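PDB 5NYW: peptidase from Yersinia bercovieri, which is of unknown function but, as an ancestral beta-subunit (Anbu) related to proteasome and HslV subunits, is probably an Ntn-type hydrolase that assembles into multimers. Local coordinates for residues G40-N51 with F110-K121; L168-M179 with P192-L200. One frame throughout, in Å; residues are numbered along the deposited sequence.

Interaction 1 of 2, residues G40-N51 with F110-K121. Unlike the reference sequence in segment 110-121: Cys112 (reference Gly).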
loop_
_atom_site.group_PDB
_atom_site.type_symbol
_atom_site.label_atom_id
_atom_site.label_comp_id
_atom_site.label_asym_id
_atom_site.label_seq_id
_atom_site.Cartn_x
_atom_site.Cartn_y
_atom_site.Cartn_z
ATOM N N GLY L 40 39.780 10.670 33.650
ATOM C CA GLY L 40 40.653 11.566 32.916
ATOM C C GLY L 40 40.199 11.871 31.504
ATOM O O GLY L 40 40.814 12.682 30.808
ATOM N N GLU L 41 39.115 11.239 31.073
ATOM C CA GLU L 41 38.681 11.380 29.689
ATOM C C GLU L 41 37.208 11.687 29.459
ATOM O O GLU L 41 36.865 12.482 28.585
ATOM C CB GLU L 41 39.033 10.111 28.921
ATOM C CG GLU L 41 38.901 10.268 27.419
ATOM C CD GLU L 41 37.536 9.840 26.910
ATOM O OE1 GLU L 41 36.942 8.936 27.533
ATOM O OE2 GLU L 41 37.068 10.388 25.888
ATOM N N ARG L 42 36.336 11.054 30.233
ATOM C CA ARG L 42 34.908 11.191 29.984
ATOM C C ARG L 42 34.025 10.890 31.181
ATOM O O ARG L 42 34.317 9.993 31.965
ATOM C CB ARG L 42 34.592 10.263 28.810
ATOM C CG ARG L 42 33.211 9.733 28.600
ATOM C CD ARG L 42 33.317 8.565 27.587
ATOM N NE ARG L 42 34.224 8.950 26.504
ATOM C CZ ARG L 42 33.914 8.971 25.208
ATOM N NH1 ARG L 42 32.723 8.572 24.778
ATOM N NH2 ARG L 42 34.812 9.384 24.331
ATOM N N THR L 43 32.953 11.673 31.321
ATOM C CA THR L 43 31.926 11.454 32.337
ATOM C C THR L 43 30.521 11.746 31.803
ATOM O O THR L 43 30.189 12.880 31.478
ATOM C CB THR L 43 32.191 12.304 33.594
ATOM O OG1 THR L 43 33.434 11.895 34.177
ATOM C CG2 THR L 43 31.088 12.093 34.626
ATOM N N LEU L 44 29.710 10.707 31.689
ATOM C CA LEU L 44 28.351 10.833 31.179
ATOM C C LEU L 44 27.325 10.367 32.215
ATOM O O LEU L 44 27.485 9.300 32.823
ATOM C CB LEU L 44 28.194 10.033 29.896
ATOM C CG LEU L 44 28.593 10.679 28.572
ATOM C CD1 LEU L 44 30.057 11.075 28.524
ATOM C CD2 LEU L 44 28.261 9.711 27.442
ATOM N N VAL L 45 26.290 11.182 32.414
ATOM C CA VAL L 45 25.203 10.900 33.353
ATOM C C VAL L 45 23.873 10.721 32.636
ATOM O O VAL L 45 23.478 11.562 31.817
ATOM C CB VAL L 45 25.046 12.033 34.395
ATOM C CG1 VAL L 45 23.875 11.751 35.331
ATOM C CG2 VAL L 45 26.326 12.198 35.185
ATOM N N VAL L 46 23.182 9.631 32.953
ATOM C CA VAL L 46 21.862 9.375 32.391
ATOM C C VAL L 46 20.803 9.317 33.485
ATOM O O VAL L 46 20.942 8.550 34.442
ATOM C CB VAL L 46 21.836 8.051 31.611
ATOM C CG1 VAL L 46 20.436 7.777 31.100
ATOM C CG2 VAL L 46 22.834 8.086 30.452
ATOM N N GLN L 47 19.741 10.107 33.357
ATOM C CA GLN L 47 18.675 10.065 34.356
ATOM C C GLN L 47 17.371 9.524 33.783
ATOM O O GLN L 47 17.000 9.858 32.656
ATOM C CB GLN L 47 18.452 11.456 34.940
ATOM C CG GLN L 47 19.578 11.930 35.848
ATOM C CD GLN L 47 19.485 13.421 36.133
ATOM O OE1 GLN L 47 19.621 14.246 35.225
ATOM N NE2 GLN L 47 19.238 13.775 37.391
ATOM N N SER L 48 16.650 8.734 34.578
ATOM C CA SER L 48 15.491 8.017 34.064
ATOM C C SER L 48 14.181 8.434 34.699
ATOM O O SER L 48 14.084 8.645 35.921
ATOM C CB SER L 48 15.648 6.504 34.247
ATOM O OG SER L 48 16.805 6.022 33.609
ATOM N N ALA L 49 13.179 8.504 33.826
ATOM C CA ALA L 49 11.788 8.722 34.166
ATOM C C ALA L 49 10.895 7.979 33.173
ATOM O O ALA L 49 11.309 7.655 32.067
ATOM C CB ALA L 49 11.474 10.183 34.148
ATOM N N GLY L 50 9.669 7.701 33.579
ATOM C CA GLY L 50 8.740 7.006 32.728
ATOM C C GLY L 50 8.810 5.536 33.041
ATOM O O GLY L 50 9.247 5.161 34.132
ATOM N N ASN L 51 8.430 4.714 32.060
ATOM C CA ASN L 51 8.328 3.273 32.242
ATOM C C ASN L 51 9.645 2.624 32.715
ATOM O O ASN L 51 10.673 2.685 32.032
ATOM C CB ASN L 51 7.849 2.620 30.938
ATOM C CG ASN L 51 7.490 1.163 31.115
ATOM O OD1 ASN L 51 8.360 0.337 31.363
ATOM N ND2 ASN L 51 6.212 0.831 30.958
ATOM N N PHE L 110 4.759 2.301 27.030
ATOM C CA PHE L 110 6.179 1.989 27.131
ATOM C C PHE L 110 7.084 3.210 27.021
ATOM O O PHE L 110 8.282 3.076 26.798
ATOM C CB PHE L 110 6.544 0.971 26.061
ATOM C CG PHE L 110 5.665 -0.237 26.071
ATOM C CD1 PHE L 110 5.961 -1.323 26.890
ATOM C CD2 PHE L 110 4.529 -0.289 25.269
ATOM C CE1 PHE L 110 5.138 -2.445 26.914
ATOM C CE2 PHE L 110 3.707 -1.401 25.277
ATOM C CZ PHE L 110 4.003 -2.479 26.112
ATOM N N ASN L 111 6.511 4.402 27.139
ATOM C CA ASN L 111 7.282 5.631 26.942
ATOM C C ASN L 111 8.188 6.043 28.103
ATOM O O ASN L 111 7.899 5.791 29.284
ATOM C CB ASN L 111 6.345 6.778 26.568
ATOM C CG ASN L 111 5.905 6.707 25.111
ATOM O OD1 ASN L 111 6.293 5.791 24.374
ATOM N ND2 ASN L 111 5.095 7.665 24.689
ATOM N N CYS L 112 9.300 6.669 27.733
ATOM C CA CYS L 112 10.277 7.204 28.669
ATOM C C CYS L 112 10.854 8.554 28.248
ATOM O O CYS L 112 10.834 8.930 27.076
ATOM C CB CYS L 112 11.419 6.195 28.824
ATOM S SG CYS L 112 12.392 5.954 27.253
ATOM N N ASN L 113 11.363 9.289 29.227
ATOM C CA ASN L 113 12.151 10.479 28.970
ATOM C C ASN L 113 13.468 10.281 29.689
ATOM O O ASN L 113 13.509 9.650 30.757
ATOM C CB ASN L 113 11.445 11.761 29.450
ATOM C CG ASN L 113 10.404 12.267 28.467
ATOM O OD1 ASN L 113 10.685 13.154 27.664
ATOM N ND2 ASN L 113 9.196 11.716 28.533
ATOM N N LEU L 114 14.543 10.771 29.078
ATOM C CA LEU L 114 15.868 10.670 29.661
ATOM C C LEU L 114 16.576 12.009 29.674
ATOM O O LEU L 114 16.308 12.861 28.824
ATOM C CB LEU L 114 16.722 9.652 28.899
ATOM C CG LEU L 114 16.141 8.250 28.774
ATOM C CD1 LEU L 114 17.056 7.412 27.948
ATOM C CD2 LEU L 114 16.020 7.661 30.140
ATOM N N LEU L 115 17.473 12.186 30.645
ATOM C CA LEU L 115 18.422 13.295 30.620
ATOM C C LEU L 115 19.839 12.727 30.469
ATOM O O LEU L 115 20.188 11.690 31.055
ATOM C CB LEU L 115 18.306 14.165 31.875
ATOM C CG LEU L 115 16.971 14.900 32.053
ATOM C CD1 LEU L 115 17.034 15.853 33.212
ATOM C CD2 LEU L 115 16.539 15.625 30.791
ATOM N N LEU L 116 20.623 13.392 29.630
ATOM C CA LEU L 116 22.002 13.025 29.354
ATOM C C LEU L 116 22.881 14.231 29.494
ATOM O O LEU L 116 22.686 15.212 28.793
ATOM C CB LEU L 116 22.140 12.463 27.947
ATOM C CG LEU L 116 23.554 12.302 27.389
ATOM C CD1 LEU L 116 24.325 11.189 28.104
ATOM C CD2 LEU L 116 23.472 12.057 25.889
ATOM N N GLY L 117 23.836 14.183 30.411
ATOM C CA GLY L 117 24.678 15.339 30.629
ATOM C C GLY L 117 26.092 14.944 30.954
ATOM O O GLY L 117 26.342 13.855 31.462
ATOM N N GLY L 118 27.030 15.832 30.677
ATOM C CA GLY L 118 28.400 15.546 31.037
ATOM C C GLY L 118 29.424 16.178 30.136
ATOM O O GLY L 118 29.160 17.199 29.471
ATOM N N GLN L 119 30.595 15.548 30.094
ATOM C CA GLN L 119 31.694 16.088 29.312
ATOM C C GLN L 119 32.525 14.956 28.746
ATOM O O GLN L 119 32.837 13.992 29.452
ATOM C CB GLN L 119 32.563 17.000 30.176
ATOM C CG GLN L 119 33.553 17.835 29.406
ATOM C CD GLN L 119 34.358 18.756 30.307
ATOM O OE1 GLN L 119 34.447 18.528 31.515
ATOM N NE2 GLN L 119 34.920 19.821 29.730
ATOM N N ILE L 120 32.851 15.075 27.462
ATOM C CA ILE L 120 33.840 14.217 26.808
ATOM C C ILE L 120 35.057 15.085 26.500
ATOM O O ILE L 120 34.910 16.163 25.920
ATOM C CB ILE L 120 33.286 13.608 25.526
ATOM C CG1 ILE L 120 32.144 12.647 25.854
ATOM C CG2 ILE L 120 34.379 12.888 24.769
ATOM C CD1 ILE L 120 31.413 12.164 24.641
ATOM N N LYS L 121 36.250 14.630 26.878
ATOM C CA LYS L 121 37.428 15.496 26.777
ATOM C C LYS L 121 37.619 16.046 25.376
ATOM O O LYS L 121 37.538 15.322 24.395
ATOM C CB LYS L 121 38.699 14.784 27.250
ATOM C CG LYS L 121 39.851 15.766 27.497
ATOM C CD LYS L 121 41.087 15.104 28.106
ATOM C CE LYS L 121 42.162 16.141 28.450
ATOM N NZ LYS L 121 43.360 15.553 29.133
#

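Interaction 2 of 2, residues L168-M179 with P192-L200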
loop_
_atom_site.group_PDB
_atom_site.type_symbol
_atom_site.label_atom_id
_atom_site.label_comp_id
_atom_site.label_asym_id
_atom_site.label_seq_id
_atom_site.Cartn_x
_atom_site.Cartn_y
_atom_site.Cartn_z
ATOM N N LEU L 168 28.123 26.286 41.205
ATOM C CA LEU L 168 27.673 24.909 41.415
ATOM C C LEU L 168 27.009 24.621 42.760
ATOM O O LEU L 168 25.989 23.935 42.794
ATOM C CB LEU L 168 28.823 23.919 41.225
ATOM C CG LEU L 168 29.013 23.324 39.830
ATOM C CD1 LEU L 168 28.767 24.346 38.750
ATOM C CD2 LEU L 168 30.394 22.704 39.689
ATOM N N ASP L 169 27.571 25.105 43.864
ATOM C CA ASP L 169 26.984 24.777 45.166
ATOM C C ASP L 169 25.580 25.347 45.303
ATOM O O ASP L 169 24.697 24.699 45.868
ATOM C CB ASP L 169 27.864 25.259 46.306
ATOM C CG ASP L 169 29.051 24.361 46.526
ATOM O OD1 ASP L 169 29.237 23.421 45.723
ATOM O OD2 ASP L 169 29.788 24.583 47.510
ATOM N N GLN L 170 25.363 26.533 44.746
ATOM C CA GLN L 170 24.045 27.131 44.789
ATOM C C GLN L 170 23.083 26.384 43.866
ATOM O O GLN L 170 21.882 26.321 44.140
ATOM C CB GLN L 170 24.101 28.605 44.399
ATOM C CG GLN L 170 24.821 29.506 45.375
ATOM C CD GLN L 170 24.600 30.967 45.033
ATOM O OE1 GLN L 170 24.078 31.294 43.967
ATOM N NE2 GLN L 170 24.974 31.855 45.947
ATOM N N ALA L 171 23.595 25.848 42.760
ATOM C CA ALA L 171 22.766 25.042 41.860
ATOM C C ALA L 171 22.293 23.760 42.527
ATOM O O ALA L 171 21.130 23.373 42.428
ATOM C CB ALA L 171 23.517 24.719 40.611
ATOM N N MET L 172 23.198 23.099 43.225
ATOM C CA MET L 172 22.810 21.898 43.928
ATOM C C MET L 172 21.818 22.250 45.037
ATOM O O MET L 172 20.828 21.538 45.225
ATOM C CB MET L 172 24.030 21.185 44.507
ATOM C CG MET L 172 23.649 19.933 45.300
ATOM S SD MET L 172 22.621 18.768 44.350
ATOM C CE MET L 172 23.811 18.134 43.182
ATOM N N GLN L 173 22.049 23.371 45.723
ATOM C CA GLN L 173 21.096 23.847 46.742
ATOM C C GLN L 173 19.714 24.077 46.160
ATOM O O GLN L 173 18.707 23.662 46.735
ATOM C CB GLN L 173 21.561 25.152 47.393
ATOM C CG GLN L 173 22.646 24.980 48.424
ATOM C CD GLN L 173 23.121 26.301 48.999
ATOM O OE1 GLN L 173 23.199 27.309 48.301
ATOM N NE2 GLN L 173 23.398 26.306 50.297
ATOM N N CYS L 174 19.678 24.704 44.994
ATOM C CA CYS L 174 18.432 24.948 44.298
ATOM C C CYS L 174 17.728 23.625 43.959
ATOM O O CYS L 174 16.530 23.488 44.196
ATOM C CB CYS L 174 18.705 25.768 43.041
ATOM S SG CYS L 174 17.281 26.043 41.999
ATOM N N ALA L 175 18.478 22.643 43.452
ATOM C CA ALA L 175 17.923 21.322 43.150
ATOM C C ALA L 175 17.321 20.657 44.398
ATOM O O ALA L 175 16.240 20.073 44.314
ATOM C CB ALA L 175 18.993 20.407 42.529
ATOM N N LEU L 176 18.008 20.757 45.544
ATOM C CA LEU L 176 17.531 20.145 46.796
ATOM C C LEU L 176 16.208 20.751 47.299
ATOM O O LEU L 176 15.333 20.027 47.794
ATOM C CB LEU L 176 18.585 20.274 47.908
ATOM C CG LEU L 176 19.854 19.466 47.654
ATOM C CD1 LEU L 176 20.892 19.698 48.737
ATOM C CD2 LEU L 176 19.525 17.993 47.514
ATOM N N ILE L 177 16.069 22.071 47.177
ATOM C CA ILE L 177 14.824 22.734 47.541
ATOM C C ILE L 177 13.704 22.340 46.569
ATOM O O ILE L 177 12.569 22.085 46.987
ATOM C CB ILE L 177 15.001 24.273 47.584
ATOM C CG1 ILE L 177 16.020 24.652 48.661
ATOM C CG2 ILE L 177 13.662 24.977 47.835
ATOM C CD1 ILE L 177 16.500 26.077 48.562
ATOM N N SER L 178 14.045 22.263 45.281
ATOM C CA SER L 178 13.128 21.811 44.233
ATOM C C SER L 178 12.581 20.429 44.606
ATOM O O SER L 178 11.391 20.171 44.489
ATOM C CB SER L 178 13.857 21.774 42.882
ATOM O OG SER L 178 12.998 21.451 41.799
ATOM N N MET L 179 13.467 19.558 45.082
ATOM C CA MET L 179 13.093 18.248 45.601
ATOM C C MET L 179 12.199 18.344 46.826
ATOM O O MET L 179 11.234 17.579 46.967
ATOM C CB MET L 179 14.339 17.462 45.979
ATOM C CG MET L 179 15.048 16.838 44.825
ATOM S SD MET L 179 14.091 15.464 44.192
ATOM C CE MET L 179 15.021 15.194 42.691
ATOM N N PRO L 192 15.028 7.642 48.941
ATOM C CA PRO L 192 16.282 8.396 48.930
ATOM C C PRO L 192 16.508 9.145 47.617
ATOM O O PRO L 192 15.928 8.806 46.577
ATOM C CB PRO L 192 17.338 7.309 49.087
ATOM C CG PRO L 192 16.693 6.082 48.513
ATOM C CD PRO L 192 15.262 6.187 48.929
ATOM N N LEU L 193 17.427 10.097 47.658
ATOM C CA LEU L 193 17.802 10.866 46.483
ATOM C C LEU L 193 19.142 10.385 45.965
ATOM O O LEU L 193 19.932 9.795 46.704
ATOM C CB LEU L 193 17.890 12.355 46.815
ATOM C CG LEU L 193 16.680 13.115 47.349
ATOM C CD1 LEU L 193 17.041 14.596 47.483
ATOM C CD2 LEU L 193 15.408 12.914 46.496
ATOM N N ASP L 194 19.389 10.600 44.684
ATOM C CA ASP L 194 20.731 10.400 44.145
ATOM C C ASP L 194 21.113 11.695 43.470
ATOM O O ASP L 194 20.374 12.203 42.626
ATOM C CB ASP L 194 20.774 9.207 43.189
ATOM C CG ASP L 194 20.601 7.865 43.919
ATOM O OD1 ASP L 194 21.370 7.551 44.867
ATOM O OD2 ASP L 194 19.658 7.132 43.561
ATOM N N VAL L 195 22.218 12.275 43.925
ATOM C CA VAL L 195 22.689 13.561 43.441
ATOM C C VAL L 195 24.167 13.526 43.029
ATOM O O VAL L 195 24.921 12.628 43.407
ATOM C CB VAL L 195 22.498 14.657 44.520
ATOM C CG1 VAL L 195 21.057 14.705 45.017
ATOM C CG2 VAL L 195 23.448 14.435 45.679
ATOM N N MET L 196 24.572 14.501 42.230
ATOM C CA MET L 196 25.965 14.627 41.846
ATOM C C MET L 196 26.339 16.029 41.386
ATOM O O MET L 196 25.563 16.698 40.713
ATOM C CB MET L 196 26.309 13.635 40.747
ATOM C CG MET L 196 27.685 13.868 40.192
ATOM S SD MET L 196 28.161 12.606 39.055
ATOM C CE MET L 196 29.519 13.427 38.221
ATOM N N ILE L 197 27.524 16.475 41.769
ATOM C CA ILE L 197 28.095 17.686 41.213
ATOM C C ILE L 197 29.270 17.313 40.306
ATOM O O ILE L 197 30.179 16.598 40.730
ATOM C CB ILE L 197 28.592 18.628 42.296
ATOM C CG1 ILE L 197 27.443 19.068 43.194
ATOM C CG2 ILE L 197 29.336 19.793 41.657
ATOM C CD1 ILE L 197 27.886 19.956 44.346
ATOM N N TYR L 198 29.229 17.765 39.056
ATOM C CA TYR L 198 30.344 17.571 38.136
ATOM C C TYR L 198 30.988 18.897 37.766
ATOM O O TYR L 198 30.432 19.674 36.980
ATOM C CB TYR L 198 29.906 16.873 36.850
ATOM C CG TYR L 198 31.063 16.764 35.876
ATOM C CD1 TYR L 198 31.987 15.725 35.972
ATOM C CD2 TYR L 198 31.266 17.732 34.894
ATOM C CE1 TYR L 198 33.052 15.641 35.102
ATOM C CE2 TYR L 198 32.326 17.658 34.030
ATOM C CZ TYR L 198 33.217 16.610 34.132
ATOM O OH TYR L 198 34.267 16.551 33.244
ATOM N N PRO L 199 32.166 19.170 38.326
ATOM C CA PRO L 199 32.903 20.388 37.952
ATOM C C PRO L 199 33.556 20.315 36.557
ATOM O O PRO L 199 34.032 19.259 36.132
ATOM C CB PRO L 199 33.953 20.518 39.061
ATOM C CG PRO L 199 34.082 19.158 39.654
ATOM C CD PRO L 199 32.772 18.455 39.463
ATOM N N LEU L 200 33.528 21.439 35.845
ATOM C CA LEU L 200 34.109 21.550 34.514
ATOM C C LEU L 200 35.544 21.026 34.459
ATOM O O LEU L 200 36.361 21.305 35.331
ATOM C CB LEU L 200 34.056 23.007 34.033
ATOM C CG LEU L 200 34.776 23.359 32.721
ATOM C CD1 LEU L 200 34.160 22.623 31.542
ATOM C CD2 LEU L 200 34.774 24.876 32.481
#

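Interaction 1 of 2, residues G40-N51 with F110-K121
Val45 N donates to Gly117 O at 2.8 Å in the closely packed middle of two antiparallel strands, 42-50 and 112-120, whose axes lie 4.6 Å apart. Nearby Leu116 CD1 lies 4.2 Å from Val46 CG2. On the other face Gln47 OE1 rests over Leu115 CB at 3.6 Å, while its NE2 is held by Ser16 OG and Val4 O. Beside Gly118 the backbones come close, CA 3.2 Å from Thr43 O.

Side-chain packing is looser at the ends. At one, Lys121 N still bonds to Glu41 O at 2.8 Å, but beyond it the exposed lysine chain, extended throughout (chi1 -165°), runs off past Gly40 O. At the other, Asn51 N bonds to Asn111 O; its OD1 caps helix 52-65 at Thr54 N, while ND2 bonds to Asp109 O.

Near the first end the buried Arg42 guanidinium has Ile120 CD1 3.8 Å above one face, while the Glu41 carboxylate meets its edge side-on, NE to OE1 at 2.9 Å and NH2 to OE2. Glu41 and Arg42 form a classic beta bulge opposite Gln38. With NH1 also bound to Leu74 O and Val77 O, the arginine is well fixed, and its charge is probably largely balanced by Glu41 despite its burial.

Interaction 2 of 2, residues L168-M179 with P192-L200
Tyr198, whose carbonyl O lies against Leu168 CD2, turns its ring to the far side of the strand, where the hydroxyl is gripped by Gln119 OE1 and Phe203 N. On the near side the contact is almost entirely apolar, with no polar bond between the segments; side chains from helix 168-179 settle on strand 193-199, with the short axes 9.5 Å apart and nearly antiparallel (161°).

Met172 carries the middle. Its CG is anti to the backbone N (chi1 178°), and bends at the next two torsions curl the thioether toward the strand, bringing CE to 3.4 Å from Met196 O and 3.8 Å from Ile197 CG1. The methyl thus sits over the strand backbone, with Val195 CB beside it, 4.0 Å from CE. At the N-terminal end of the helix, Leu168 crosses Ile197 obliquely, CD2 meeting CG2 at 3.7 Å, and the same methyl of Leu168 reaches the CA of Pro199. At the other end Met179 and Leu193 lie alongside each other, pointing opposite ways, with SD 3.7 Å from CD2. Leu176 contributes a more distant touch, its CD2 standing 4.2 Å from Leu193 CD1.

The Leu168 end is nearer the surface: Asp169 is exposed and brushes Ile197 CD1 with OD1, and Leu239 and Leu241 of a neighbouring subunit pack against Asp169, Met172 and Ile197. Deeper in, Phe218 of helix 216-234 covers Leu176 and Leu193. A helix laid antiparallel on the strand that follows it, on the outer face of a beta-sheet, forms one alpha-beta half of the four-layer alpha-beta-beta-alpha sandwich of the Ntn-hydrolase fold.

Overall arrangement
The two contacts belong to different layers of one sandwich. Interaction 1 joins neighbouring strands within the five-stranded sheet, and backbone hydrogen bonds supply much of its cohesion; interaction 2 fastens a helix to the other sheet mainly through apolar side chains and buries less than half the area. Both are mainly buried, interaction 1 opening to solvent at both ends and interaction 2 toward its Leu168 end. They meet where the sheets face each other: Thr43 packs on the inward-turned Tyr198 and Met196, with Thr43 CB 3.8 Å from Tyr198 CE1, and Gln119 also touches Leu200. Strand 193-199 therefore serves both sides, its alternate residues contacting helix 168-179 and the opposing sheet.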